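Local coordinates for MsStt7d protein (Micromonas, PDB 4IX3), which probably transfers phosphate from ATP to protein substrates, this chain being the canonical kinase catalytic domain of an Stt7-type state transition kinase homologue, at residues P210-P213 with R214-K217; P245-F248 with D249-S252; D277-A280 with V281-V285; G294-G297 with T298-F301; G311-L314 with C315-M319. All coordinates share one frame; numbering follows the deposited sequence.

Contact 1: P210-P213 with R214-K217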
loop_
_atom_site.group_PDB
_atom_site.type_symbol
_atom_site.label_atom_id
_atom_site.label_comp_id
_atom_site.label_asym_id
_atom_site.label_seq_id
_atom_site.Cartn_x
_atom_site.Cartn_y
_atom_site.Cartn_z
ATOM N N PRO B 210 9.375 -3.564 4.767
ATOM C CA PRO B 210 8.312 -4.108 3.903
ATOM C C PRO B 210 9.039 -5.258 3.203
ATOM O O PRO B 210 10.268 -5.289 3.125
ATOM C CB PRO B 210 7.983 -2.942 2.953
ATOM C CG PRO B 210 9.294 -2.221 2.873
ATOM C CD PRO B 210 10.016 -2.378 4.178
ATOM N N ALA B 211 8.315 -6.300 2.874
ATOM C CA ALA B 211 8.950 -7.406 2.203
ATOM C C ALA B 211 7.746 -8.035 1.565
ATOM O O ALA B 211 6.670 -8.122 2.178
ATOM C CB ALA B 211 9.631 -8.370 3.202
ATOM N N ASP B 212 7.938 -8.534 0.354
ATOM C CA ASP B 212 6.918 -9.349 -0.241
ATOM C C ASP B 212 7.130 -10.748 0.356
ATOM O O ASP B 212 8.196 -11.327 0.181
ATOM C CB ASP B 212 7.156 -9.374 -1.747
ATOM C CG ASP B 212 6.047 -10.065 -2.491
ATOM O OD1 ASP B 212 5.590 -11.116 -1.978
ATOM O OD2 ASP B 212 5.711 -9.673 -3.638
ATOM N N PRO B 213 6.146 -11.287 1.112
ATOM C CA PRO B 213 6.364 -12.559 1.791
ATOM C C PRO B 213 6.642 -13.714 0.837
ATOM O O PRO B 213 7.254 -14.720 1.214
ATOM C CB PRO B 213 5.086 -12.773 2.598
ATOM C CG PRO B 213 4.092 -11.856 1.996
ATOM C CD PRO B 213 4.802 -10.715 1.338
ATOM N N ARG B 214 6.210 -13.601 -0.410
ATOM C CA ARG B 214 6.432 -14.676 -1.363
ATOM C C ARG B 214 7.913 -14.811 -1.749
ATOM O O ARG B 214 8.325 -15.905 -2.185
ATOM C CB ARG B 214 5.617 -14.413 -2.626
ATOM C CG ARG B 214 4.102 -14.361 -2.395
ATOM C CD ARG B 214 3.361 -13.974 -3.653
ATOM N NE ARG B 214 3.730 -12.593 -3.974
ATOM C CZ ARG B 214 3.439 -11.987 -5.115
ATOM N NH1 ARG B 214 2.727 -12.616 -6.032
ATOM N NH2 ARG B 214 3.916 -10.750 -5.333
ATOM N N TYR B 215 8.668 -13.721 -1.624
ATOM C CA TYR B 215 10.038 -13.621 -2.117
ATOM C C TYR B 215 11.008 -13.278 -1.017
ATOM O O TYR B 215 12.155 -12.937 -1.280
ATOM C CB TYR B 215 10.116 -12.601 -3.253
ATOM C CG TYR B 215 9.269 -13.042 -4.438
ATOM C CD1 TYR B 215 9.785 -13.992 -5.351
ATOM C CD2 TYR B 215 7.941 -12.614 -4.618
ATOM C CE1 TYR B 215 9.029 -14.439 -6.402
ATOM C CE2 TYR B 215 7.175 -13.076 -5.656
ATOM C CZ TYR B 215 7.720 -13.993 -6.575
ATOM O OH TYR B 215 6.934 -14.474 -7.589
ATOM N N ALA B 216 10.597 -13.494 0.235
ATOM C CA ALA B 216 11.472 -13.271 1.383
ATOM C C ALA B 216 11.295 -14.469 2.320
ATOM O O ALA B 216 10.165 -14.935 2.555
ATOM C CB ALA B 216 11.070 -11.970 2.102
ATOM N N LYS B 217 12.423 -15.045 2.746
ATOM C CA LYS B 217 12.420 -16.121 3.742
ATOM C C LYS B 217 11.598 -15.673 4.957
ATOM O O LYS B 217 11.728 -14.528 5.416
ATOM C CB LYS B 217 13.872 -16.477 4.122
ATOM C CG LYS B 217 14.025 -17.577 5.165
ATOM C CD LYS B 217 15.454 -18.106 5.237
ATOM C CE LYS B 217 15.551 -19.191 6.291
ATOM N NZ LYS B 217 15.929 -18.509 7.565
#
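Two donors of Arg214 converge on one carboxylate oxygen of Asp212. The backbone N of Arg214 meets Asp212 OD1 at 3.0 Å, coming to its anti side and somewhat out of the carboxylate plane, while Arg214 NE is received on the syn lone pair of the same Asp212 OD1 at 3.1 Å. Asp212 OD2 takes Arg214 NH2 at 2.7 Å, again through a syn lone pair. The guanidinium therefore grips the acid side-on, one nitrogen to each oxygen, with the two planes 14° apart. A bend at chi3 (-66°) turns the arginine back toward the residue two places before it, and CE2 of Tyr215 lies over one guanidinium face. The backbone tightens the same turn: Tyr215 N bonds to Asp212 O at 3.0 Å. Ala211 CB and Ala216 CB touch at 4.0 Å.

The loop lies between strand 193-194 and helix 236-243 and probably corresponds to the end of the kinase activation segment. Asp212 also pairs with Lys170, and Arg214 NH1 with Asp268; Asp55 of the second subunit packs against Asp212 and Arg214. With lysine and arginine on the one carboxylate, the acid's charge is probably offset in part, and its rotation is fixed beside Asp168.

Contact 2: P245-F248 with D249-S252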
loop_
_atom_site.group_PDB
_atom_site.type_symbol
_atom_site.label_atom_id
_atom_site.label_comp_id
_atom_site.label_asym_id
_atom_site.label_seq_id
_atom_site.Cartn_x
_atom_site.Cartn_y
_atom_site.Cartn_z
ATOM N N PRO B 245 23.232 -7.827 4.228
ATOM C CA PRO B 245 21.895 -7.479 3.768
ATOM C C PRO B 245 21.671 -7.780 2.291
ATOM O O PRO B 245 20.529 -8.037 1.872
ATOM C CB PRO B 245 21.807 -5.975 4.026
ATOM C CG PRO B 245 23.253 -5.514 4.004
ATOM C CD PRO B 245 24.030 -6.660 4.627
ATOM N N ASP B 246 22.752 -7.825 1.496
ATOM C CA ASP B 246 22.637 -8.198 0.084
ATOM C C ASP B 246 22.093 -9.612 -0.120
ATOM O O ASP B 246 21.553 -9.915 -1.167
ATOM C CB ASP B 246 23.992 -8.032 -0.622
ATOM C CG ASP B 246 25.076 -8.847 0.048
ATOM O OD1 ASP B 246 25.716 -9.643 -0.669
ATOM O OD2 ASP B 246 25.308 -8.661 1.266
ATOM N N ARG B 247 22.344 -10.473 0.874
ATOM C CA ARG B 247 21.833 -11.861 0.820
ATOM C C ARG B 247 20.307 -11.910 0.896
ATOM O O ARG B 247 19.706 -12.912 0.489
ATOM C CB ARG B 247 22.464 -12.749 1.894
ATOM C CG ARG B 247 23.705 -13.480 1.405
ATOM C CD ARG B 247 24.798 -12.603 0.799
ATOM N NE ARG B 247 26.046 -13.354 0.754
ATOM C CZ ARG B 247 27.259 -12.811 0.766
ATOM N NH1 ARG B 247 27.402 -11.493 0.627
ATOM N NH2 ARG B 247 28.334 -13.577 0.890
ATOM N N PHE B 248 19.642 -10.793 1.267
ATOM C CA PHE B 248 18.188 -10.735 1.074
ATOM C C PHE B 248 17.831 -10.842 -0.408
ATOM O O PHE B 248 16.919 -11.587 -0.822
ATOM C CB PHE B 248 17.653 -9.415 1.668
ATOM C CG PHE B 248 16.151 -9.300 1.605
ATOM C CD1 PHE B 248 15.373 -9.480 2.757
ATOM C CD2 PHE B 248 15.494 -8.896 0.452
ATOM C CE1 PHE B 248 13.972 -9.405 2.700
ATOM C CE2 PHE B 248 14.118 -8.771 0.385
ATOM C CZ PHE B 248 13.343 -9.038 1.528
ATOM N N ASP B 249 18.600 -10.121 -1.238
ATOM C CA ASP B 249 18.396 -10.191 -2.684
ATOM C C ASP B 249 18.797 -11.558 -3.270
ATOM O O ASP B 249 18.165 -12.027 -4.201
ATOM C CB ASP B 249 19.193 -9.114 -3.428
ATOM C CG ASP B 249 18.608 -7.703 -3.293
ATOM O OD1 ASP B 249 17.406 -7.541 -2.955
ATOM O OD2 ASP B 249 19.360 -6.755 -3.651
ATOM N N SER B 250 19.786 -12.205 -2.659
ATOM C CA SER B 250 20.163 -13.556 -3.136
ATOM C C SER B 250 18.999 -14.553 -3.001
ATOM O O SER B 250 18.661 -15.271 -3.942
ATOM C CB SER B 250 21.327 -14.086 -2.329
ATOM O OG SER B 250 22.487 -13.282 -2.537
ATOM N N TRP B 251 18.306 -14.502 -1.847
ATOM C CA TRP B 251 17.152 -15.410 -1.627
ATOM C C TRP B 251 16.055 -15.114 -2.631
ATOM O O TRP B 251 15.517 -16.004 -3.282
ATOM C CB TRP B 251 16.640 -15.207 -0.219
ATOM C CG TRP B 251 15.389 -16.010 0.027
ATOM C CD1 TRP B 251 14.077 -15.648 -0.259
ATOM C CD2 TRP B 251 15.312 -17.308 0.685
ATOM N NE1 TRP B 251 13.209 -16.662 0.052
ATOM C CE2 TRP B 251 13.900 -17.687 0.657
ATOM C CE3 TRP B 251 16.247 -18.211 1.200
ATOM C CZ2 TRP B 251 13.454 -18.891 1.197
ATOM C CZ3 TRP B 251 15.800 -19.429 1.714
ATOM C CH2 TRP B 251 14.428 -19.773 1.678
ATOM N N SER B 252 15.728 -13.813 -2.841
ATOM C CA SER B 252 14.716 -13.492 -3.827
ATOM C C SER B 252 15.098 -13.913 -5.247
ATOM O O SER B 252 14.246 -14.375 -5.979
ATOM C CB SER B 252 14.475 -11.972 -3.845
ATOM O OG SER B 252 14.113 -11.471 -2.570
HETATM O O HOH W 1 24.256 -10.846 -2.750
#
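Phe248 and Ser252 touch one turn apart on helix 246-261, which matches helix F of the kinase fold; Asp249, Trp251 and Ser252 belong to the DxWSxG motif at its start. The phenyl ring can be followed outward from the backbone. CB adjoins the peptide N of Asp249; CG, anti to its own backbone N (chi1 -176°), carries the ring past that nitrogen, which lies near the ring plane at its edge. Phe248 CD2 approaches Asp249 OD1 at 4.1 Å, and its CE2 reaches Ser252 OG at 4.0 Å, while the ring and carboxylate planes stand 71° apart. At the tip, CZ packs against the methyls of Ala216 and Ala211, and the side chain also touches Leu223.

The two polar neighbours of the ring are engaged by other parts of the C-terminal lobe. Asp249 accepts from the backbone N of His166 and of Arg167 as well as from His160, the link to the catalytic loop known from kinases in general, and Ser252 OG bonds to Tyr215 O. The backbone is helical, with Ser252 N bonded to Phe248 O at 3.2 Å.

On another side, Arg247 NH1 forms a salt bridge with Asp246 OD1 at 2.8 Å. Ser250 OG bonds to Ala327 O, and one water donates both to Asp246 OD1 at 2.8 Å and to Ser250 OG at 3.0 Å.

Contact 3: D277-A280 with V281-V285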
loop_
_atom_site.group_PDB
_atom_site.type_symbol
_atom_site.label_atom_id
_atom_site.label_comp_id
_atom_site.label_asym_id
_atom_site.label_seq_id
_atom_site.Cartn_x
_atom_site.Cartn_y
_atom_site.Cartn_z
ATOM N N ASP B 277 7.757 -26.951 1.648
ATOM C CA ASP B 277 8.415 -28.265 1.694
ATOM C C ASP B 277 9.919 -28.085 1.889
ATOM O O ASP B 277 10.538 -28.843 2.621
ATOM C CB ASP B 277 8.155 -29.039 0.399
ATOM C CG ASP B 277 6.835 -29.805 0.428
ATOM O OD1 ASP B 277 6.329 -30.121 1.530
ATOM O OD2 ASP B 277 6.297 -30.084 -0.663
ATOM N N TYR B 278 10.483 -27.052 1.257
ATOM C CA TYR B 278 11.911 -26.739 1.360
ATOM C C TYR B 278 12.312 -26.419 2.804
ATOM O O TYR B 278 13.254 -26.996 3.380
ATOM C CB TYR B 278 12.241 -25.582 0.400
ATOM C CG TYR B 278 13.704 -25.175 0.380
ATOM C CD1 TYR B 278 14.717 -26.070 0.018
ATOM C CD2 TYR B 278 14.061 -23.851 0.620
ATOM C CE1 TYR B 278 16.045 -25.650 -0.035
ATOM C CE2 TYR B 278 15.375 -23.421 0.572
ATOM C CZ TYR B 278 16.356 -24.319 0.213
ATOM O OH TYR B 278 17.691 -23.935 0.159
ATOM N N LYS B 279 11.489 -25.598 3.453
ATOM C CA LYS B 279 11.696 -25.290 4.855
ATOM C C LYS B 279 11.575 -26.560 5.702
ATOM O O LYS B 279 12.389 -26.804 6.602
ATOM C CB LYS B 279 10.622 -24.280 5.281
ATOM C CG LYS B 279 10.589 -24.010 6.779
ATOM C CD LYS B 279 9.654 -22.840 7.066
ATOM C CE LYS B 279 9.257 -22.821 8.536
ATOM N NZ LYS B 279 10.474 -22.827 9.383
ATOM N N ALA B 280 10.543 -27.353 5.421
ATOM C CA ALA B 280 10.263 -28.558 6.213
ATOM C C ALA B 280 11.430 -29.566 6.158
ATOM O O ALA B 280 11.632 -30.301 7.115
ATOM C CB ALA B 280 8.951 -29.184 5.751
ATOM N N VAL B 281 12.217 -29.607 5.081
ATOM C CA VAL B 281 13.363 -30.544 5.011
ATOM C C VAL B 281 14.694 -29.851 5.327
ATOM O O VAL B 281 15.787 -30.329 4.959
ATOM C CB VAL B 281 13.450 -31.305 3.668
ATOM C CG1 VAL B 281 12.157 -32.062 3.388
ATOM C CG2 VAL B 281 13.804 -30.347 2.523
ATOM N N GLY B 282 14.574 -28.702 5.991
ATOM C CA GLY B 282 15.715 -28.003 6.561
ATOM C C GLY B 282 16.449 -27.185 5.517
ATOM O O GLY B 282 17.655 -27.030 5.615
ATOM N N TYR B 283 15.719 -26.607 4.560
ATOM C CA TYR B 283 16.322 -25.784 3.501
ATOM C C TYR B 283 17.476 -26.485 2.786
ATOM O O TYR B 283 18.532 -25.884 2.523
ATOM C CB TYR B 283 16.843 -24.463 4.077
ATOM C CG TYR B 283 15.811 -23.709 4.867
ATOM C CD1 TYR B 283 14.908 -22.836 4.243
ATOM C CD2 TYR B 283 15.754 -23.858 6.260
ATOM C CE1 TYR B 283 13.982 -22.135 5.030
ATOM C CE2 TYR B 283 14.847 -23.165 7.026
ATOM C CZ TYR B 283 13.955 -22.312 6.416
ATOM O OH TYR B 283 13.064 -21.639 7.208
ATOM N N ASP B 284 17.230 -27.747 2.440
ATOM C CA ASP B 284 18.243 -28.646 1.919
ATOM C C ASP B 284 17.635 -29.167 0.624
ATOM O O ASP B 284 16.660 -29.944 0.611
ATOM C CB ASP B 284 18.499 -29.772 2.940
ATOM C CG ASP B 284 19.519 -30.800 2.471
ATOM O OD1 ASP B 284 19.694 -31.016 1.258
ATOM O OD2 ASP B 284 20.091 -31.482 3.347
ATOM N N VAL B 285 18.177 -28.671 -0.476
ATOM C CA VAL B 285 17.686 -29.011 -1.792
ATOM C C VAL B 285 17.767 -30.532 -2.089
ATOM O O VAL B 285 16.863 -31.109 -2.683
ATOM C CB VAL B 285 18.454 -28.119 -2.794
ATOM C CG1 VAL B 285 18.571 -28.718 -4.174
ATOM C CG2 VAL B 285 17.923 -26.699 -2.838
#
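A Schellman motif ends helix 268-280, and the tyrosine pair Tyr278 and Tyr283 closes over it. Gly282, with positive phi, is the C-prime residue. Its N bonds to Lys279 O at 3.0 Å, and Tyr283 N reaches back to Tyr278 O at 2.8 Å, so the last carbonyls of the helix find donors within the reversal of the chain. In the last helical turn, Val281 N bonds to Asp277 O.

The side chains repeat the fold-back. Tyr278, swung away from its own nitrogen (chi1 -179°), offers a ring face to the following loop: Tyr283 CA lies almost over its centre, 3.6 Å from the centroid, a CH-pi contact. The Tyr283 ring then stands edge-on to that face, offset, with the planes at 89° and CD1 3.7 Å from Tyr278 CE2. Tyr283 in turn lies along Lys279, whose CA sits over one face of its ring. Both rings pack on Trp251, and the hydroxyl of Tyr278 bonds to Met319 O, tying the helix end to the segment after helix 302-318. Replacing Tyr278 by an alanine would probably leave Tyr283 CA and Val285 without the surface they rest on, and Met319 O without this hydroxyl partner.

The loop leads straight into helix 285-291, which Asp284 starts as N-cap through OD1 and Ala287 N. At that junction Val285 CG2 meets Tyr278 CE1 obliquely at 3.5 Å.

Contact 4: G294-G297 with T298-F301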
loop_
_atom_site.group_PDB
_atom_site.type_symbol
_atom_site.label_atom_id
_atom_site.label_comp_id
_atom_site.label_asym_id
_atom_site.label_seq_id
_atom_site.Cartn_x
_atom_site.Cartn_y
_atom_site.Cartn_z
ATOM N N GLY B 294 9.168 -36.536 -5.334
ATOM C CA GLY B 294 8.199 -37.547 -5.787
ATOM C C GLY B 294 6.729 -37.183 -5.611
ATOM O O GLY B 294 5.852 -37.798 -6.216
ATOM N N GLU B 295 6.445 -36.196 -4.769
ATOM C CA GLU B 295 5.099 -35.643 -4.624
ATOM C C GLU B 295 4.689 -34.620 -5.677
ATOM O O GLU B 295 3.607 -34.050 -5.576
ATOM C CB GLU B 295 4.978 -34.945 -3.269
ATOM C CG GLU B 295 5.185 -35.863 -2.075
ATOM C CD GLU B 295 5.017 -35.155 -0.738
ATOM O OE1 GLU B 295 4.315 -34.122 -0.673
ATOM O OE2 GLU B 295 5.573 -35.653 0.268
ATOM N N TYR B 296 5.593 -34.273 -6.585
ATOM C CA TYR B 296 5.402 -33.125 -7.493
ATOM C C TYR B 296 5.232 -33.651 -8.923
ATOM O O TYR B 296 5.905 -33.217 -9.868
ATOM C CB TYR B 296 6.621 -32.196 -7.430
ATOM C CG TYR B 296 6.621 -31.284 -6.223
ATOM C CD1 TYR B 296 6.318 -29.919 -6.357
ATOM C CD2 TYR B 296 6.894 -31.786 -4.936
ATOM C CE1 TYR B 296 6.262 -29.085 -5.243
ATOM C CE2 TYR B 296 6.823 -30.963 -3.808
ATOM C CZ TYR B 296 6.533 -29.610 -3.980
ATOM O OH TYR B 296 6.442 -28.790 -2.881
ATOM N N GLY B 297 4.395 -34.665 -9.073
ATOM C CA GLY B 297 4.365 -35.379 -10.326
ATOM C C GLY B 297 3.797 -34.542 -11.444
ATOM O O GLY B 297 3.968 -34.911 -12.606
ATOM N N THR B 298 3.066 -33.478 -11.110
ATOM C CA THR B 298 2.499 -32.576 -12.124
ATOM C C THR B 298 3.560 -31.636 -12.679
ATOM O O THR B 298 3.298 -30.965 -13.676
ATOM C CB THR B 298 1.264 -31.741 -11.662
ATOM O OG1 THR B 298 1.653 -30.744 -10.709
ATOM C CG2 THR B 298 0.094 -32.595 -11.101
ATOM N N MET B 299 4.746 -31.597 -12.063
ATOM C CA MET B 299 5.794 -30.651 -12.447
ATOM C C MET B 299 6.979 -31.345 -13.079
ATOM O O MET B 299 7.111 -32.576 -12.981
ATOM C CB MET B 299 6.261 -29.822 -11.244
ATOM C CG MET B 299 5.098 -29.219 -10.466
ATOM S SD MET B 299 5.690 -27.889 -9.416
ATOM C CE MET B 299 4.190 -27.578 -8.496
ATOM N N ASP B 300 7.806 -30.546 -13.750
ATOM C CA ASP B 300 8.956 -31.077 -14.475
ATOM C C ASP B 300 10.212 -30.274 -14.102
ATOM O O ASP B 300 10.310 -29.074 -14.423
ATOM C CB ASP B 300 8.675 -30.987 -15.970
ATOM C CG ASP B 300 9.749 -31.622 -16.817
ATOM O OD1 ASP B 300 10.871 -31.868 -16.343
ATOM O OD2 ASP B 300 9.458 -31.861 -18.006
ATOM N N PHE B 301 11.076 -30.895 -13.294
ATOM C CA PHE B 301 12.286 -30.252 -12.775
ATOM C C PHE B 301 13.491 -30.359 -13.718
ATOM O O PHE B 301 14.623 -30.105 -13.271
ATOM C CB PHE B 301 12.659 -30.816 -11.429
ATOM C CG PHE B 301 11.620 -30.572 -10.383
ATOM C CD1 PHE B 301 11.473 -29.321 -9.798
ATOM C CD2 PHE B 301 10.793 -31.602 -9.974
ATOM C CE1 PHE B 301 10.498 -29.092 -8.833
ATOM C CE2 PHE B 301 9.812 -31.382 -9.022
ATOM C CZ PHE B 301 9.670 -30.130 -8.441
#
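First torsions of similar sense swing Tyr296 and Met299 to the same side of a tight turn. In both residues CG stands opposite the carbonyl carbon, with chi1 -79° in the tyrosine and -49° in the methionine, and the methionine chain runs on extended. The two side chains consequently lie alongside each other, and Met299 SD comes to the ring edge in the plane of the ring, 3.7 Å from Tyr296 CD1.

Phe301 approaches from another direction. Its CE2 touches Tyr296 CB at 3.7 Å and its CZ comes within 3.9 Å of Tyr296 CG, giving an offset edge-to-face pair in which Phe301 supplies the edge and the planes meet at 60°. The tyrosine is thus bordered by sulfur at its rim and by a second ring near its base, while its hydroxyl bonds to Asp277 and Arg273 makes a cation-pi contact with it. Phe301 also meets the Trp312 ring.

Beneath the side chains, Met299 N bonds to Tyr296 O at 3.0 Å. The arrangement is a type I beta turn from Tyr296 to Met299 with a Met-aromatic contact between its first and last residues, set in the loop that joins helix 285-291 to helix 302-318.

Contact 5: G311-L314 with C315-M319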
loop_
_atom_site.group_PDB
_atom_site.type_symbol
_atom_site.label_atom_id
_atom_site.label_comp_id
_atom_site.label_asym_id
_atom_site.label_seq_id
_atom_site.Cartn_x
_atom_site.Cartn_y
_atom_site.Cartn_z
ATOM N N GLY B 311 21.494 -26.669 -11.719
ATOM C CA GLY B 311 20.485 -25.675 -11.328
ATOM C C GLY B 311 20.031 -25.880 -9.890
ATOM O O GLY B 311 19.842 -24.910 -9.139
ATOM N N TRP B 312 19.797 -27.131 -9.482
ATOM C CA TRP B 312 19.533 -27.379 -8.064
ATOM C C TRP B 312 20.639 -26.814 -7.205
ATOM O O TRP B 312 20.368 -26.271 -6.113
ATOM C CB TRP B 312 19.408 -28.868 -7.765
ATOM C CG TRP B 312 18.130 -29.479 -8.251
ATOM C CD1 TRP B 312 17.976 -30.480 -9.189
ATOM C CD2 TRP B 312 16.794 -29.223 -7.710
ATOM N NE1 TRP B 312 16.666 -30.875 -9.251
ATOM C CE2 TRP B 312 15.890 -30.117 -8.428
ATOM C CE3 TRP B 312 16.281 -28.342 -6.760
ATOM C CZ2 TRP B 312 14.520 -30.130 -8.180
ATOM C CZ3 TRP B 312 14.907 -28.381 -6.506
ATOM C CH2 TRP B 312 14.045 -29.254 -7.198
ATOM N N ASP B 313 21.901 -27.038 -7.577
ATOM C CA ASP B 313 22.984 -26.588 -6.752
ATOM C C ASP B 313 22.965 -25.061 -6.650
ATOM O O ASP B 313 23.231 -24.522 -5.584
ATOM C CB ASP B 313 24.358 -27.050 -7.279
ATOM C CG ASP B 313 25.451 -26.801 -6.248
ATOM O OD1 ASP B 313 26.241 -25.850 -6.423
ATOM O OD2 ASP B 313 25.489 -27.503 -5.199
ATOM N N LEU B 314 22.712 -24.364 -7.755
ATOM C CA LEU B 314 22.730 -22.889 -7.712
ATOM C C LEU B 314 21.576 -22.367 -6.859
ATOM O O LEU B 314 21.726 -21.426 -6.074
ATOM C CB LEU B 314 22.652 -22.305 -9.133
ATOM C CG LEU B 314 22.572 -20.778 -9.199
ATOM C CD1 LEU B 314 23.682 -20.071 -8.418
ATOM C CD2 LEU B 314 22.499 -20.311 -10.658
ATOM N N CYS B 315 20.413 -22.969 -7.003
ATOM C CA CYS B 315 19.296 -22.669 -6.096
ATOM C C CYS B 315 19.720 -22.873 -4.646
ATOM O O CYS B 315 19.448 -22.025 -3.807
ATOM C CB CYS B 315 18.047 -23.512 -6.387
ATOM S SG CYS B 315 17.146 -23.015 -7.861
ATOM N N GLN B 316 20.373 -23.992 -4.316
ATOM C CA GLN B 316 20.822 -24.230 -2.947
ATOM C C GLN B 316 21.751 -23.097 -2.485
ATOM O O GLN B 316 21.648 -22.595 -1.354
ATOM C CB GLN B 316 21.563 -25.570 -2.810
ATOM C CG GLN B 316 22.128 -25.788 -1.396
ATOM C CD GLN B 316 21.013 -25.954 -0.388
ATOM O OE1 GLN B 316 20.496 -24.982 0.192
ATOM N NE2 GLN B 316 20.602 -27.191 -0.198
ATOM N N ARG B 317 22.663 -22.677 -3.363
ATOM C CA ARG B 317 23.592 -21.590 -3.012
ATOM C C ARG B 317 22.878 -20.269 -2.721
ATOM O O ARG B 317 23.197 -19.594 -1.751
ATOM C CB ARG B 317 24.583 -21.313 -4.173
ATOM C CG ARG B 317 25.512 -22.470 -4.566
ATOM C CD ARG B 317 26.396 -22.712 -3.388
ATOM N NE ARG B 317 27.221 -21.519 -3.087
ATOM C CZ ARG B 317 27.234 -20.890 -1.911
ATOM N NH1 ARG B 317 26.543 -21.353 -0.869
ATOM N NH2 ARG B 317 27.986 -19.807 -1.753
ATOM N N LEU B 318 21.910 -19.931 -3.561
ATOM C CA LEU B 318 21.183 -18.680 -3.388
ATOM C C LEU B 318 20.190 -18.735 -2.226
ATOM O O LEU B 318 19.708 -17.681 -1.790
ATOM C CB LEU B 318 20.404 -18.383 -4.687
ATOM C CG LEU B 318 21.279 -17.922 -5.891
ATOM C CD1 LEU B 318 20.470 -17.887 -7.155
ATOM C CD2 LEU B 318 21.885 -16.527 -5.611
ATOM N N MET B 319 19.836 -19.939 -1.775
ATOM C CA MET B 319 18.751 -20.127 -0.804
ATOM C C MET B 319 19.214 -20.871 0.447
ATOM O O MET B 319 18.398 -21.522 1.137
ATOM C CB MET B 319 17.544 -20.758 -1.490
ATOM C CG MET B 319 17.079 -19.939 -2.703
ATOM S SD MET B 319 15.577 -20.516 -3.476
ATOM C CE MET B 319 14.391 -19.879 -2.285
#
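Leu314 and Leu318 meet one turn apart near the end of helix 302-318, which corresponds to helix H in the C-terminal lobe of the kinase fold. The backbone bonds come first. Cys315 N to Gly311 O and Gln316 N to Trp312 O are both 2.9 Å, and Arg317 and Leu318 continue the same i to i+4 pattern to Asp313 and Leu314. Met319, the first residue to leave helical geometry, keeps only a weak bond from its N to Cys315 O and adds one to Gln316 O.

Among apolar contacts, the leucine pair carries the buried side. Leu314 extends with CG anti to the backbone N (chi1 176°), which lays its CD1 4.1 Å from Leu318 CD1, the two side chains meeting at an oblique angle, while Leu318 CG lies 3.5 Å from Leu314 O. Leu314 also packs on Met257 of helix 246-261 and on Phe337 and Phe338. An alanine in place of Leu314 would probably open a gap between Leu318, Met257 and the two phenylalanines, leaving the Leu318 methyls freer to turn. Trp312, on a different side, packs on Val285 and Arg289, and its NE1 is bonded to Asp305.

The polar contacts are looser. Asp313 and Arg317 run side by side, yet Asp313 OD1 and Arg317 NE stay 5.6 Å apart, so any attraction between the opposite charges probably acts only at a distance; Arg317 NH1 goes instead to Ala325 O. What they share is a loose approach of the arginine's methylene to the acid, Arg317 CG to Asp313 OD1 at 3.9 Å.

How the contacts relate
Trp251 of contact 2 is the common neighbour: it packs on Lys217 of contact 1, on Tyr278 and Tyr283 of contact 3, and on Met319 of contact 5. Contacts 1 and 2, with centres about 11 Å apart, share the bond from Ser252 OG to Tyr215 O at 2.8 Å. Contact 1 lies nearest the active site, the Asp212 side chain about 7 Å from the bound magnesium ion that Asp168 and Asp188 hold; the Phe248 side chain is about 10 Å from it. Tyr278 OH meets Met319 O at 2.7 Å between contacts 3 and 5, Asp277 OD2 meets Tyr296 OH at 2.6 Å between contacts 3 and 4, and Phe301 packs on Trp312 between contacts 4 and 5.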